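Local coordinates for sporulation and cell division protein SsgA (Streptomyces sp. Ag82_O1-9, PDB 6SLC) that probably acts in sporulation-specific cell division in Streptomyces, where the related SsgB recruits FtsZ, at residues 27-32 with 121-126; 73-78 with 130-135. All coordinates share one frame; numbering follows the deposited sequence.

Interaction 1: residues 27-32 with 121-126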
loop_
_atom_site.group_PDB
_atom_site.type_symbol
_atom_site.label_atom_id
_atom_site.label_comp_id
_atom_site.label_asym_id
_atom_site.label_seq_id
_atom_site.Cartn_x
_atom_site.Cartn_y
_atom_site.Cartn_z
ATOM N N CYS A 27 7.291 5.726 -11.474
ATOM C CA CYS A 27 7.046 5.509 -12.915
ATOM C C CYS A 27 6.718 4.033 -13.150
ATOM O O CYS A 27 6.961 3.233 -12.249
ATOM C CB CYS A 27 8.230 5.976 -13.747
ATOM S SG CYS A 27 9.529 4.732 -13.876
ATOM N N GLU A 28 6.110 3.720 -14.287
ATOM C CA GLU A 28 5.849 2.326 -14.717
ATOM C C GLU A 28 6.706 2.106 -15.956
ATOM O O GLU A 28 6.590 2.898 -16.874
ATOM C CB GLU A 28 4.351 2.071 -14.933
ATOM C CG GLU A 28 3.431 2.639 -13.844
ATOM C CD GLU A 28 3.432 1.954 -12.481
ATOM O OE1 GLU A 28 3.115 0.737 -12.442
ATOM O OE2 GLU A 28 3.737 2.637 -11.450
ATOM N N LEU A 29 7.591 1.114 -15.925
ATOM C CA LEU A 29 8.486 0.757 -17.050
ATOM C C LEU A 29 8.085 -0.620 -17.551
ATOM O O LEU A 29 7.436 -1.352 -16.816
ATOM C CB LEU A 29 9.939 0.725 -16.570
ATOM C CG LEU A 29 10.536 2.068 -16.153
ATOM C CD1 LEU A 29 12.048 1.996 -16.127
ATOM C CD2 LEU A 29 10.091 3.211 -17.057
ATOM N N HIS A 30 8.441 -0.959 -18.777
ATOM C CA HIS A 30 8.245 -2.327 -19.301
ATOM C C HIS A 30 9.629 -2.950 -19.415
ATOM O O HIS A 30 10.439 -2.439 -20.196
ATOM C CB HIS A 30 7.380 -2.284 -20.562
ATOM C CG HIS A 30 5.947 -2.013 -20.236
ATOM N ND1 HIS A 30 5.004 -3.029 -20.113
ATOM C CD2 HIS A 30 5.303 -0.856 -19.951
ATOM C CE1 HIS A 30 3.839 -2.502 -19.782
ATOM N NE2 HIS A 30 3.995 -1.167 -19.677
ATOM N N LEU A 31 9.904 -3.978 -18.618
ATOM C CA LEU A 31 11.206 -4.694 -18.633
ATOM C C LEU A 31 11.026 -5.999 -19.392
ATOM O O LEU A 31 9.891 -6.463 -19.514
ATOM C CB LEU A 31 11.702 -4.957 -17.210
ATOM C CG LEU A 31 11.599 -3.783 -16.231
ATOM C CD1 LEU A 31 12.261 -4.133 -14.905
ATOM C CD2 LEU A 31 12.200 -2.501 -16.809
ATOM N N ARG A 32 12.117 -6.561 -19.892
ATOM C CA ARG A 32 12.119 -7.893 -20.539
ATOM C C ARG A 32 12.826 -8.859 -19.596
ATOM O O ARG A 32 13.971 -8.580 -19.230
ATOM C CB ARG A 32 12.825 -7.828 -21.892
ATOM C CG ARG A 32 11.955 -7.302 -23.025
ATOM C CD ARG A 32 12.568 -7.482 -24.420
ATOM N NE ARG A 32 11.704 -6.938 -25.475
ATOM C CZ ARG A 32 10.924 -7.645 -26.305
ATOM N NH1 ARG A 32 10.883 -8.966 -26.251
ATOM N NH2 ARG A 32 10.184 -7.011 -27.201
ATOM N N ALA A 121 16.854 2.223 -21.157
ATOM C CA ALA A 121 17.827 3.179 -20.572
ATOM C C ALA A 121 17.202 4.573 -20.480
ATOM O O ALA A 121 17.296 5.208 -19.410
ATOM C CB ALA A 121 19.101 3.180 -21.383
ATOM N N ARG A 122 16.590 5.039 -21.559
ATOM C CA ARG A 122 16.026 6.416 -21.625
ATOM C C ARG A 122 15.022 6.588 -20.481
ATOM O O ARG A 122 15.152 7.568 -19.732
ATOM C CB ARG A 122 15.352 6.699 -22.976
ATOM C CG ARG A 122 16.061 7.710 -23.864
ATOM C CD ARG A 122 15.433 7.717 -25.254
ATOM N NE ARG A 122 15.799 8.878 -26.064
ATOM C CZ ARG A 122 15.748 8.949 -27.401
ATOM N NH1 ARG A 122 15.355 7.914 -28.128
ATOM N NH2 ARG A 122 16.108 10.065 -28.014
ATOM N N ALA A 123 14.049 5.676 -20.370
ATOM C CA ALA A 123 12.951 5.737 -19.373
ATOM C C ALA A 123 13.540 5.638 -17.960
ATOM O O ALA A 123 13.133 6.426 -17.087
ATOM C CB ALA A 123 11.948 4.640 -19.622
ATOM N N LEU A 124 14.485 4.721 -17.740
ATOM C CA LEU A 124 15.145 4.599 -16.420
ATOM C C LEU A 124 15.814 5.922 -16.052
ATOM O O LEU A 124 15.616 6.379 -14.891
ATOM C CB LEU A 124 16.159 3.461 -16.427
ATOM C CG LEU A 124 16.865 3.270 -15.095
ATOM C CD1 LEU A 124 15.851 3.109 -13.973
ATOM C CD2 LEU A 124 17.804 2.078 -15.177
ATOM N N GLU A 125 16.556 6.520 -16.992
ATOM C CA GLU A 125 17.340 7.760 -16.746
ATOM C C GLU A 125 16.376 8.913 -16.438
ATOM O O GLU A 125 16.666 9.735 -15.558
ATOM C CB GLU A 125 18.245 8.101 -17.927
ATOM C CG GLU A 125 19.041 9.388 -17.711
ATOM C CD GLU A 125 20.389 9.490 -18.414
ATOM O OE1 GLU A 125 20.463 9.116 -19.597
ATOM O OE2 GLU A 125 21.370 9.917 -17.759
ATOM N N SER A 126 15.256 8.957 -17.135
ATOM C CA SER A 126 14.250 10.033 -17.001
ATOM C C SER A 126 13.611 9.960 -15.606
ATOM O O SER A 126 13.400 11.026 -14.973
ATOM C CB SER A 126 13.235 9.931 -18.124
ATOM O OG SER A 126 12.002 10.510 -17.729
#
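With chi1 at -67°, Leu29 sets its CG opposite its own carbonyl carbon and beside the backbone N, and chi2 at -162° then spreads the two methyl branches so that each meets a different residue of helix 121-134. CD2 reaches the methyl of Ala123: Leu29 CD2 and Ala123 CB stand 3.5 Å apart, tighter than usual van der Waals contact between carbons. The other branch lands on the following residue, where Leu29 CD1 lies 4.0 Å from the backbone N of Leu124 and 4.4 Å from Leu124 CB. The outer carbons of Leu124, beyond CB, play little part here; CD1 meets the CB and the adjoining main chain.

This is a compact example of how a helix can pack on a beta-sheet. Leu29 and Ala123 both direct their CB atoms at the partner segment, and their CA atoms are the closest across it, at 7.1 Å, a close spacing consistent with the small alanine side chain. Alternation along strand 19-34 sends Leu29 to the helix side while its neighbours Glu28 and His30 lie on the exposed side. Leu47, on the adjacent strand 40-50, touches the side chains of both Leu29 and Leu124, and Cys27 continues the same strand face toward Phe127 further along the helix.

No hydrogen bond or charge pair joins the two segments, and both leucines are buried. The contact therefore rests on dispersion and the exclusion of water, and depends on close fit rather than on polar direction.

Interaction 2: residues 73-78 with 130-135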
loop_
_atom_site.group_PDB
_atom_site.type_symbol
_atom_site.label_atom_id
_atom_site.label_comp_id
_atom_site.label_asym_id
_atom_site.label_seq_id
_atom_site.Cartn_x
_atom_site.Cartn_y
_atom_site.Cartn_z
ATOM N N PHE A 73 16.812 -1.329 -4.406
ATOM C CA PHE A 73 18.128 -0.983 -4.985
ATOM C C PHE A 73 18.637 0.298 -4.341
ATOM O O PHE A 73 17.814 1.145 -3.942
ATOM C CB PHE A 73 18.028 -0.757 -6.487
ATOM C CG PHE A 73 17.508 -1.930 -7.264
ATOM C CD1 PHE A 73 18.339 -2.996 -7.544
ATOM C CD2 PHE A 73 16.207 -1.957 -7.743
ATOM C CE1 PHE A 73 17.876 -4.070 -8.292
ATOM C CE2 PHE A 73 15.739 -3.044 -8.463
ATOM C CZ PHE A 73 16.566 -4.108 -8.723
ATOM N N ALA A 74 19.960 0.437 -4.252
ATOM C CA ALA A 74 20.632 1.736 -4.048
ATOM C C ALA A 74 20.358 2.597 -5.282
ATOM O O ALA A 74 20.612 2.122 -6.414
ATOM C CB ALA A 74 22.107 1.548 -3.823
ATOM N N ARG A 75 19.820 3.796 -5.093
ATOM C CA ARG A 75 19.624 4.722 -6.232
ATOM C C ARG A 75 20.960 4.855 -6.979
ATOM O O ARG A 75 20.939 4.803 -8.230
ATOM C CB ARG A 75 19.075 6.075 -5.767
ATOM C CG ARG A 75 18.926 7.050 -6.922
ATOM C CD ARG A 75 18.167 8.296 -6.599
ATOM N NE ARG A 75 18.921 9.198 -5.733
ATOM C CZ ARG A 75 18.599 10.472 -5.529
ATOM N NH1 ARG A 75 17.564 11.018 -6.158
ATOM N NH2 ARG A 75 19.329 11.202 -4.708
ATOM N N ASP A 76 22.078 4.989 -6.257
ATOM C CA ASP A 76 23.426 5.283 -6.848
ATOM C C ASP A 76 23.896 4.113 -7.721
ATOM O O ASP A 76 24.622 4.362 -8.684
ATOM C CB ASP A 76 24.450 5.650 -5.771
ATOM C CG ASP A 76 24.760 4.534 -4.781
ATOM O OD1 ASP A 76 25.631 3.713 -5.116
ATOM O OD2 ASP A 76 24.110 4.495 -3.684
ATOM N N LEU A 77 23.463 2.890 -7.425
ATOM C CA LEU A 77 23.802 1.685 -8.224
ATOM C C LEU A 77 23.083 1.728 -9.575
ATOM O O LEU A 77 23.718 1.418 -10.585
ATOM C CB LEU A 77 23.421 0.428 -7.438
ATOM C CG LEU A 77 23.673 -0.883 -8.182
ATOM C CD1 LEU A 77 25.017 -1.473 -7.807
ATOM C CD2 LEU A 77 22.568 -1.880 -7.915
ATOM N N LEU A 78 21.796 2.081 -9.598
ATOM C CA LEU A 78 21.027 2.215 -10.863
ATOM C C LEU A 78 21.586 3.380 -11.676
ATOM O O LEU A 78 21.737 3.228 -12.902
ATOM C CB LEU A 78 19.545 2.438 -10.545
ATOM C CG LEU A 78 18.836 1.238 -9.927
ATOM C CD1 LEU A 78 17.390 1.578 -9.621
ATOM C CD2 LEU A 78 18.950 0.031 -10.842
ATOM N N ARG A 130 14.043 12.659 -12.334
ATOM C CA ARG A 130 12.911 13.157 -11.512
ATOM C C ARG A 130 13.242 12.956 -10.028
ATOM O O ARG A 130 12.983 13.879 -9.236
ATOM C CB ARG A 130 11.605 12.510 -11.984
ATOM C CG ARG A 130 11.172 13.013 -13.356
ATOM C CD ARG A 130 10.045 12.214 -13.964
ATOM N NE ARG A 130 8.966 12.205 -12.991
ATOM C CZ ARG A 130 8.301 11.126 -12.593
ATOM N NH1 ARG A 130 8.536 9.944 -13.156
ATOM N NH2 ARG A 130 7.393 11.260 -11.642
ATOM N N THR A 131 13.855 11.831 -9.651
ATOM C CA THR A 131 14.274 11.609 -8.238
ATOM C C THR A 131 15.352 12.626 -7.864
ATOM O O THR A 131 15.335 13.102 -6.730
ATOM C CB THR A 131 14.733 10.176 -7.953
ATOM O OG1 THR A 131 16.063 9.996 -8.437
ATOM C CG2 THR A 131 13.790 9.147 -8.541
ATOM N N ASP A 132 16.231 12.971 -8.796
ATOM C CA ASP A 132 17.328 13.950 -8.557
ATOM C C ASP A 132 16.761 15.357 -8.352
ATOM O O ASP A 132 17.352 16.110 -7.565
ATOM C CB ASP A 132 18.319 13.983 -9.716
ATOM C CG ASP A 132 19.075 12.680 -9.899
ATOM O OD1 ASP A 132 19.018 11.821 -8.973
ATOM O OD2 ASP A 132 19.717 12.529 -10.955
ATOM N N ALA A 133 15.659 15.699 -9.022
ATOM C CA ALA A 133 14.995 17.003 -8.824
ATOM C C ALA A 133 14.396 17.064 -7.408
ATOM O O ALA A 133 14.419 18.132 -6.803
ATOM C CB ALA A 133 13.965 17.228 -9.895
ATOM N N ALA A 134 13.903 15.949 -6.879
ATOM C CA ALA A 134 13.348 15.853 -5.505
ATOM C C ALA A 134 14.477 15.878 -4.469
ATOM O O ALA A 134 14.360 16.623 -3.489
ATOM C CB ALA A 134 12.528 14.593 -5.365
ATOM N N VAL A 135 15.500 15.041 -4.656
ATOM C CA VAL A 135 16.677 14.927 -3.734
ATOM C C VAL A 135 17.922 14.814 -4.591
ATOM O O VAL A 135 18.259 13.725 -5.057
ATOM C CB VAL A 135 16.568 13.718 -2.791
ATOM C CG1 VAL A 135 17.786 13.594 -1.888
ATOM C CG2 VAL A 135 15.292 13.760 -1.961
#
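Hydrogen bonds from the guanidinium of Arg75 to Thr131, in the last turns of helix 121-134, and to Val135 just after it dominate this contact. As Arg75 is the first residue of helix 75-81, straight after strand 67-74, they tie the start of that short helix to the end of the long one. Both terminal nitrogens approach end-on and share one acceptor, the backbone O of Val135, which lies 3.0 Å from NH1 and 2.8 Å from NH2 of Arg75; the NH2 bond is the straighter. Arg75 NH1 also donates to Thr131 OG1 at 2.9 Å, near the guanidinium plane. That hydroxyl is in turn hydrogen-bonded to the carbonyl of Leu128. A bend at chi3 (72°) in the otherwise extended arginine chain turns its head onto these acceptors.

The charge pairing is of another kind. Asp132 OD1 sits over a face of the guanidinium, 3.3 Å from Arg75 NH1, with the two planar groups 75° apart, so this salt bridge is electrostatic and no N-H points at the oxygen. Glu140 gives Arg75 NH2 a second salt bridge.

Van der Waals contact is slight: Val135 CG1 lies 4.0 Å from Arg75 NH2.

A buried arginine is thus matched by carboxylates and by a carbonyl just beyond the helix C-terminus, where the helix dipole may favour its positive charge.

In the fold
From the N terminus, the chain first lays down strand 19-34, which carries residues 27-32, then passes through strands 40-50 and 56-64 to the junction of strand 67-74 and helix 75-81, where residues 73-78 lie. Three more strands follow before helix 121-134. Its start closes the long loop of interaction 1 and its C-terminal end the shorter one of interaction 2. The segments alternate, so the two contacts cross rather than nest. Their centres are about 13 Å apart, and Cys27 packs against Arg130, joining them directly. Together they tie the one long helix to a central strand of the antiparallel sheet and to the short helix after strand 67-74, one of its two outermost strands.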